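Local coordinates for Lin1944 protein (Listeria innocua, PDB 3D7L) that is of unknown function but belongs to the short-chain dehydrogenase/reductase family and so is probably an oxidoreductase, at residues Met4-Ile9 with Ser189-Gln194; Asp60-Ala65 with Asp102-Lys107. All coordinates share one frame; numbering follows the deposited sequence.

Contact 1: Met4-Ile9 with Ser189-Gln194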
HETATM    1  N   MSE D   4     -11.170  30.400  -0.794  1.00 39.50           N
HETATM    2  CA  MSE D   4     -10.961  28.953  -0.853  1.00 38.66           C
HETATM    3  C   MSE D   4     -12.247  28.106  -0.774  1.00 36.75           C
HETATM    4  O   MSE D   4     -13.126  28.345   0.056  1.00 36.09           O
HETATM    5  CB  MSE D   4     -10.027  28.554   0.289  1.00 39.95           C
HETATM    6  CG  MSE D   4      -9.158  27.384  -0.009  1.00 43.87           C
HETATM    7 SE   MSE D   4      -7.501  28.025  -0.810  0.60 51.37          SE
HETATM    8  CE  MSE D   4      -6.528  26.366  -0.582  1.00 45.18           C
ATOM      9  N   LYS D   5     -12.322  27.090  -1.632  1.00 34.66           N
ATOM     10  CA  LYS D   5     -13.403  26.114  -1.611  1.00 32.35           C
ATOM     11  C   LYS D   5     -12.803  24.718  -1.392  1.00 31.10           C
ATOM     12  O   LYS D   5     -11.908  24.316  -2.120  1.00 30.53           O
ATOM     13  CB  LYS D   5     -14.167  26.167  -2.927  1.00 32.14           C
ATOM     14  CG  LYS D   5     -15.554  25.571  -2.871  1.00 32.89           C
ATOM     15  CD  LYS D   5     -16.400  26.044  -4.061  1.00 33.60           C
ATOM     16  CE  LYS D   5     -17.691  25.210  -4.192  1.00 35.25           C
ATOM     17  NZ  LYS D   5     -18.614  25.717  -5.266  1.00 35.43           N
ATOM     18  N   ILE D   6     -13.317  23.990  -0.404  1.00 29.54           N
ATOM     19  CA  ILE D   6     -12.774  22.679  -0.023  1.00 28.79           C
ATOM     20  C   ILE D   6     -13.849  21.587   0.006  1.00 28.19           C
ATOM     21  O   ILE D   6     -14.910  21.747   0.633  1.00 28.55           O
ATOM     22  CB  ILE D   6     -12.077  22.742   1.364  1.00 28.16           C
ATOM     23  CG1 ILE D   6     -10.946  23.783   1.362  1.00 27.97           C
ATOM     24  CG2 ILE D   6     -11.545  21.374   1.768  1.00 28.94           C
ATOM     25  CD1 ILE D   6     -10.423  24.119   2.742  1.00 27.47           C
ATOM     26  N   LEU D   7     -13.574  20.479  -0.671  1.00 27.95           N
ATOM     27  CA  LEU D   7     -14.439  19.306  -0.579  1.00 27.47           C
ATOM     28  C   LEU D   7     -13.877  18.390   0.499  1.00 27.35           C
ATOM     29  O   LEU D   7     -12.741  17.893   0.395  1.00 27.51           O
ATOM     30  CB  LEU D   7     -14.530  18.568  -1.918  1.00 27.31           C
ATOM     31  CG  LEU D   7     -15.343  17.267  -1.926  1.00 27.79           C
ATOM     32  CD1 LEU D   7     -16.834  17.507  -1.661  1.00 26.55           C
ATOM     33  CD2 LEU D   7     -15.141  16.495  -3.257  1.00 27.74           C
ATOM     34  N   LEU D   8     -14.660  18.196   1.550  1.00 26.83           N
ATOM     35  CA  LEU D   8     -14.231  17.387   2.673  1.00 26.82           C
ATOM     36  C   LEU D   8     -15.035  16.098   2.697  1.00 27.09           C
ATOM     37  O   LEU D   8     -16.241  16.112   3.011  1.00 27.99           O
ATOM     38  CB  LEU D   8     -14.388  18.167   3.988  1.00 26.34           C
ATOM     39  CG  LEU D   8     -14.157  17.441   5.325  1.00 26.89           C
ATOM     40  CD1 LEU D   8     -12.817  16.708   5.398  1.00 25.56           C
ATOM     41  CD2 LEU D   8     -14.296  18.427   6.480  1.00 26.27           C
ATOM     42  N   ILE D   9     -14.372  14.995   2.347  1.00 27.29           N
ATOM     43  CA  ILE D   9     -15.014  13.669   2.330  1.00 28.08           C
ATOM     44  C   ILE D   9     -14.739  13.007   3.663  1.00 28.33           C
ATOM     45  O   ILE D   9     -13.581  12.894   4.064  1.00 28.01           O
ATOM     46  CB  ILE D   9     -14.508  12.781   1.141  1.00 28.56           C
ATOM     47  CG1 ILE D   9     -14.806  13.484  -0.186  1.00 30.30           C
ATOM     48  CG2 ILE D   9     -15.221  11.406   1.112  1.00 27.89           C
ATOM     49  CD1 ILE D   9     -13.623  13.628  -1.110  1.00 31.31           C
ATOM     50  N   SER D 189      -1.566  20.920   5.282  1.00 27.11           N
ATOM     51  CA  SER D 189      -1.621  20.425   3.902  1.00 26.93           C
ATOM     52  C   SER D 189      -2.415  21.344   2.969  1.00 27.22           C
ATOM     53  O   SER D 189      -1.936  21.662   1.893  1.00 28.61           O
ATOM     54  CB  SER D 189      -2.156  18.994   3.823  1.00 26.58           C
ATOM     55  OG  SER D 189      -2.109  18.566   2.493  1.00 26.93           O
ATOM     56  N   VAL D 190      -3.588  21.810   3.385  1.00 26.15           N
ATOM     57  CA  VAL D 190      -4.414  22.645   2.513  1.00 26.08           C
ATOM     58  C   VAL D 190      -3.832  24.049   2.299  1.00 26.43           C
ATOM     59  O   VAL D 190      -3.818  24.563   1.172  1.00 27.36           O
ATOM     60  CB  VAL D 190      -5.887  22.723   3.034  1.00 26.06           C
ATOM     61  CG1 VAL D 190      -6.745  23.774   2.251  1.00 26.98           C
ATOM     62  CG2 VAL D 190      -6.537  21.353   2.993  1.00 24.03           C
ATOM     63  N   PHE D 191      -3.350  24.674   3.369  1.00 25.77           N
ATOM     64  CA  PHE D 191      -3.014  26.092   3.323  1.00 25.95           C
ATOM     65  C   PHE D 191      -1.531  26.371   3.181  1.00 26.28           C
ATOM     66  O   PHE D 191      -1.145  27.476   2.788  1.00 25.88           O
ATOM     67  CB  PHE D 191      -3.591  26.805   4.547  1.00 26.30           C
ATOM     68  CG  PHE D 191      -5.078  26.979   4.479  1.00 27.41           C
ATOM     69  CD1 PHE D 191      -5.638  27.999   3.707  1.00 28.70           C
ATOM     70  CD2 PHE D 191      -5.920  26.122   5.169  1.00 29.04           C
ATOM     71  CE1 PHE D 191      -7.028  28.155   3.622  1.00 30.44           C
ATOM     72  CE2 PHE D 191      -7.305  26.281   5.110  1.00 28.62           C
ATOM     73  CZ  PHE D 191      -7.863  27.292   4.322  1.00 28.11           C
ATOM     74  N   GLY D 192      -0.710  25.375   3.526  1.00 26.51           N
ATOM     75  CA  GLY D 192       0.734  25.413   3.265  1.00 27.01           C
ATOM     76  C   GLY D 192       1.034  25.152   1.790  1.00 27.36           C
ATOM     77  O   GLY D 192       0.126  25.192   0.946  1.00 28.22           O
ATOM     78  N   ALA D 193       2.297  24.899   1.470  1.00 26.84           N
ATOM     79  CA  ALA D 193       2.716  24.823   0.070  1.00 26.34           C
ATOM     80  C   ALA D 193       3.607  23.636  -0.229  1.00 25.89           C
ATOM     81  O   ALA D 193       4.275  23.604  -1.285  1.00 25.27           O
ATOM     82  CB  ALA D 193       3.410  26.128  -0.356  1.00 26.00           C
ATOM     83  N   GLN D 194       3.619  22.672   0.689  1.00 25.81           N
ATOM     84  CA  GLN D 194       4.441  21.470   0.534  1.00 26.87           C
ATOM     85  C   GLN D 194       3.694  20.378  -0.217  1.00 26.77           C
ATOM     86  O   GLN D 194       2.463  20.405  -0.304  1.00 26.81           O
ATOM     87  CB  GLN D 194       4.913  20.952   1.908  1.00 26.66           C
ATOM     88  CG  GLN D 194       5.564  22.059   2.770  1.00 26.32           C
ATOM     89  CD  GLN D 194       5.951  21.607   4.178  1.00 27.69           C
ATOM     90  OE1 GLN D 194       5.535  20.541   4.656  1.00 28.61           O
ATOM     91  NE2 GLN D 194       6.758  22.424   4.847  1.00 25.68           N
TER
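Val190 receives two side chains, Met4 and Ile6, from segment 4-9 on a single methyl, CG1. Ile6 comes at it tip to tip, CD1 to Val190 CG1 at 3.7 Å, because its CG1 stands anti to the carbonyl carbon (chi1 -58°) and the chain then runs out extended toward the helix. Met4, modelled as selenomethionine, runs antiparallel alongside the Val190 side chain. Its CE lies 3.8 Å from Val190 CG1 and also rests 3.7 Å from Val190 O.

The Phe191 ring closes the cluster obliquely, with its CE1 4.3 Å from Met4 CG and its CZ 4.4 Å from Ile6 CD1. Met4 SE is 5.4 Å from the ring centroid and 48° off the normal, a Met-aromatic contact in which the selenium approaches the ring obliquely.

Val190 and Phe191 are the last two residues of helix 179-191, and Gly192 is the first to leave helical geometry. Leu23 of helix 14-23 touches both Ile6 and Phe191, Val63 of the neighbouring strand backs Val190, and Lys26 makes a cation-pi contact with the Phe191 ring. Branched Ile6 and Val190 fill the buried part, while unbranched Met4 and broad Phe191 suit its partly exposed side. No hydrogen bond crosses between the segments, so these two segments are held mainly by apolar packing and the Met-aromatic contact.

Contact 2: Asp60-Ala65 with Asp102-Lys107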
ATOM      1  N   ASP D  60     -10.701  24.054  -4.692  1.00 28.49           N
ATOM      2  CA  ASP D  60      -9.302  24.362  -4.428  1.00 27.85           C
ATOM      3  C   ASP D  60      -8.617  23.234  -3.677  1.00 27.10           C
ATOM      4  O   ASP D  60      -7.405  23.066  -3.788  1.00 27.29           O
ATOM      5  CB  ASP D  60      -9.188  25.652  -3.630  1.00 27.91           C
ATOM      6  CG  ASP D  60      -9.748  26.820  -4.378  1.00 29.77           C
ATOM      7  OD1 ASP D  60     -10.809  27.331  -3.968  1.00 31.92           O
ATOM      8  OD2 ASP D  60      -9.160  27.184  -5.417  1.00 31.40           O
ATOM      9  N   ALA D  61      -9.381  22.459  -2.921  1.00 26.35           N
ATOM     10  CA  ALA D  61      -8.791  21.353  -2.138  1.00 25.42           C
ATOM     11  C   ALA D  61      -9.766  20.214  -2.019  1.00 25.32           C
ATOM     12  O   ALA D  61     -10.965  20.435  -1.871  1.00 26.37           O
ATOM     13  CB  ALA D  61      -8.377  21.814  -0.750  1.00 24.14           C
ATOM     14  N   ILE D  62      -9.233  18.999  -2.059  1.00 25.57           N
ATOM     15  CA  ILE D  62      -9.999  17.790  -1.830  1.00 25.15           C
ATOM     16  C   ILE D  62      -9.279  17.081  -0.684  1.00 25.74           C
ATOM     17  O   ILE D  62      -8.069  16.801  -0.757  1.00 25.78           O
ATOM     18  CB  ILE D  62     -10.062  16.885  -3.088  1.00 25.60           C
ATOM     19  CG1 ILE D  62     -10.839  17.577  -4.225  1.00 24.67           C
ATOM     20  CG2 ILE D  62     -10.670  15.504  -2.733  1.00 24.09           C
ATOM     21  CD1 ILE D  62     -10.720  16.873  -5.565  1.00 24.04           C
ATOM     22  N   VAL D  63     -10.048  16.836   0.371  1.00 25.99           N
ATOM     23  CA  VAL D  63      -9.580  16.320   1.628  1.00 26.09           C
ATOM     24  C   VAL D  63     -10.356  15.053   1.914  1.00 27.05           C
ATOM     25  O   VAL D  63     -11.569  15.064   2.008  1.00 27.38           O
ATOM     26  CB  VAL D  63      -9.853  17.278   2.784  1.00 26.13           C
ATOM     27  CG1 VAL D  63      -9.321  16.697   4.078  1.00 25.38           C
ATOM     28  CG2 VAL D  63      -9.254  18.670   2.522  1.00 26.46           C
ATOM     29  N   SER D  64      -9.630  13.963   2.093  1.00 28.35           N
ATOM     30  CA  SER D  64     -10.240  12.692   2.427  1.00 29.37           C
ATOM     31  C   SER D  64      -9.881  12.366   3.861  1.00 29.22           C
ATOM     32  O   SER D  64      -8.693  12.164   4.173  1.00 29.49           O
ATOM     33  CB  SER D  64      -9.712  11.599   1.497  1.00 29.27           C
ATOM     34  OG  SER D  64     -10.040  10.298   1.984  1.00 33.26           O
ATOM     35  N   ALA D  65     -10.898  12.355   4.726  1.00 29.40           N
ATOM     36  CA  ALA D  65     -10.766  11.834   6.083  1.00 30.30           C
ATOM     37  C   ALA D  65     -11.696  10.614   6.212  1.00 31.29           C
ATOM     38  O   ALA D  65     -12.499  10.499   7.145  1.00 32.99           O
ATOM     39  CB  ALA D  65     -11.113  12.910   7.081  1.00 29.71           C
ATOM     40  N   ASP D 102      -9.102  16.616 -12.289  1.00 31.91           N
ATOM     41  CA  ASP D 102      -9.803  17.507 -13.199  1.00 33.14           C
ATOM     42  C   ASP D 102     -10.759  18.452 -12.453  1.00 32.84           C
ATOM     43  O   ASP D 102     -11.186  19.465 -13.003  1.00 33.21           O
ATOM     44  CB  ASP D 102     -10.543  16.702 -14.288  1.00 34.33           C
ATOM     45  CG  ASP D 102      -9.655  16.383 -15.500  1.00 37.57           C
ATOM     46  OD1 ASP D 102      -8.675  17.122 -15.743  1.00 42.62           O
ATOM     47  OD2 ASP D 102      -9.942  15.408 -16.240  1.00 41.48           O
ATOM     48  N   SER D 103     -11.051  18.132 -11.193  1.00 32.16           N
ATOM     49  CA  SER D 103     -11.877  18.985 -10.350  1.00 31.54           C
ATOM     50  C   SER D 103     -11.092  19.999  -9.535  1.00 31.28           C
ATOM     51  O   SER D 103     -11.694  20.808  -8.843  1.00 30.88           O
ATOM     52  CB  SER D 103     -12.730  18.145  -9.403  1.00 31.29           C
ATOM     53  OG  SER D 103     -13.727  17.468 -10.140  1.00 31.76           O
ATOM     54  N   LEU D 104      -9.763  19.950  -9.593  1.00 30.10           N
ATOM     55  CA  LEU D 104      -8.986  20.897  -8.815  1.00 29.62           C
ATOM     56  C   LEU D 104      -8.591  22.113  -9.613  1.00 29.68           C
ATOM     57  O   LEU D 104      -8.164  22.007 -10.772  1.00 29.23           O
ATOM     58  CB  LEU D 104      -7.731  20.258  -8.218  1.00 29.65           C
ATOM     59  CG  LEU D 104      -7.888  19.452  -6.934  1.00 28.48           C
ATOM     60  CD1 LEU D 104      -6.519  18.989  -6.549  1.00 22.72           C
ATOM     61  CD2 LEU D 104      -8.531  20.298  -5.794  1.00 26.82           C
ATOM     62  N   ASN D 105      -8.736  23.268  -8.973  1.00 29.30           N
ATOM     63  CA  ASN D 105      -8.217  24.500  -9.511  1.00 29.25           C
ATOM     64  C   ASN D 105      -6.676  24.460  -9.555  1.00 29.54           C
ATOM     65  O   ASN D 105      -6.034  23.665  -8.851  1.00 28.20           O
ATOM     66  CB  ASN D 105      -8.721  25.687  -8.684  1.00 28.86           C
ATOM     67  CG  ASN D 105     -10.189  26.029  -8.965  1.00 30.58           C
ATOM     68  OD1 ASN D 105     -10.672  25.921 -10.099  1.00 30.11           O
ATOM     69  ND2 ASN D 105     -10.895  26.468  -7.928  1.00 32.41           N
ATOM     70  N   ASP D 106      -6.091  25.314 -10.394  1.00 29.96           N
ATOM     71  CA  ASP D 106      -4.644  25.447 -10.478  1.00 30.24           C
ATOM     72  C   ASP D 106      -4.066  25.696  -9.082  1.00 30.29           C
ATOM     73  O   ASP D 106      -4.623  26.472  -8.327  1.00 30.37           O
ATOM     74  CB  ASP D 106      -4.288  26.598 -11.421  1.00 30.66           C
ATOM     75  CG  ASP D 106      -4.603  26.285 -12.896  1.00 31.68           C
ATOM     76  OD1 ASP D 106      -4.466  27.195 -13.731  1.00 35.78           O
ATOM     77  OD2 ASP D 106      -4.988  25.147 -13.236  1.00 32.92           O
ATOM     78  N   LYS D 107      -2.977  25.008  -8.734  1.00 29.62           N
ATOM     79  CA  LYS D 107      -2.331  25.153  -7.416  1.00 29.68           C
ATOM     80  C   LYS D 107      -3.157  24.565  -6.264  1.00 28.34           C
ATOM     81  O   LYS D 107      -2.876  24.841  -5.104  1.00 28.38           O
ATOM     82  CB  LYS D 107      -2.004  26.631  -7.108  1.00 30.39           C
ATOM     83  CG  LYS D 107      -1.383  27.443  -8.260  1.00 34.18           C
ATOM     84  CD  LYS D 107       0.039  27.891  -7.978  1.00 39.48           C
ATOM     85  CE  LYS D 107       1.047  26.821  -8.438  1.00 42.60           C
ATOM     86  NZ  LYS D 107       2.286  26.774  -7.588  1.00 42.99           N
TER
HETATM   87  O   HOH W   1      -6.386  26.356  -5.654  1.00 31.23           O
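Asp60 and Asn105 form a polar side-chain link beside a buried apolar contact, joining the start of strand 59-64 to the short run of chain that leads from helix 79-100 into strand 108-113. Asn105 ND2 donates to Asp60 OD2 at 3.1 Å, with a nearly straight N-H...O angle of 161°. The oxygen lies close to the amide plane of Asn105, but the donor meets it from above the carboxylate, 60° out of that plane. The same OD2 accepts from a water at 2.9 Å, which also donates to Asp106 O at 3.2 Å and so ties the carboxylate to the backbone that follows Asn105. The other oxygen, OD1, is taken by the backbone N of Lys5. With both oxygens engaged, the rotation of the carboxylate is well fixed, and these donors probably favour its charged form.

Strand 59-64, helix 79-100 and strand 108-113 form a beta-alpha-beta crossover, the repeating unit of the Rossmann fold; 102-107 is the return from its helix to its second strand. Strands 59-64 and 108-113 are parallel neighbours in the sheet, Asp60 and Ile62 both bonding through their backbones to Ser109.

Next to the polar pair, Leu104 turns one branch onto the strand. With CG anti to the carbonyl carbon (chi1 -81°), its end swings to the strand. CD2 lies 3.6 Å from Asp60 O and over the Asp60-Ala61 peptide. It also meets Ile62 CG1, at 3.9 Å. Ile62 meets it at a slant, CD1 to Leu104 CG at 4.1 Å. Leucine suits this buried place because its forked end covers backbone and isoleucine together, and Phe110 packs against both residues. The carbonyl of Leu104 accepts from Lys58 NZ and Arg148 NH2.

Overall arrangement
Contacts 1 and 2 have their centres 7 Å apart and meet along the neighbouring parallel strands 5-9 and 59-64. Lys5 N hydrogen-bonds to Asp60 OD1 (2.8 Å) near the start of both strands, and Ala65 N probably does so to Ile9 O, also at 2.8 Å, at the far ends. Side chains alternate across the sheet: Ile6 CG2 touches Val63 CG2 at 3.6 Å on the face covered by helix 179-191 in contact 1, whereas Ile62 serves contact 2 from the other face. Both contacts gather at the N-terminal ends of the strands. In this family the cofactor lies at the C-terminal ends, so neither contact is likely to line that site.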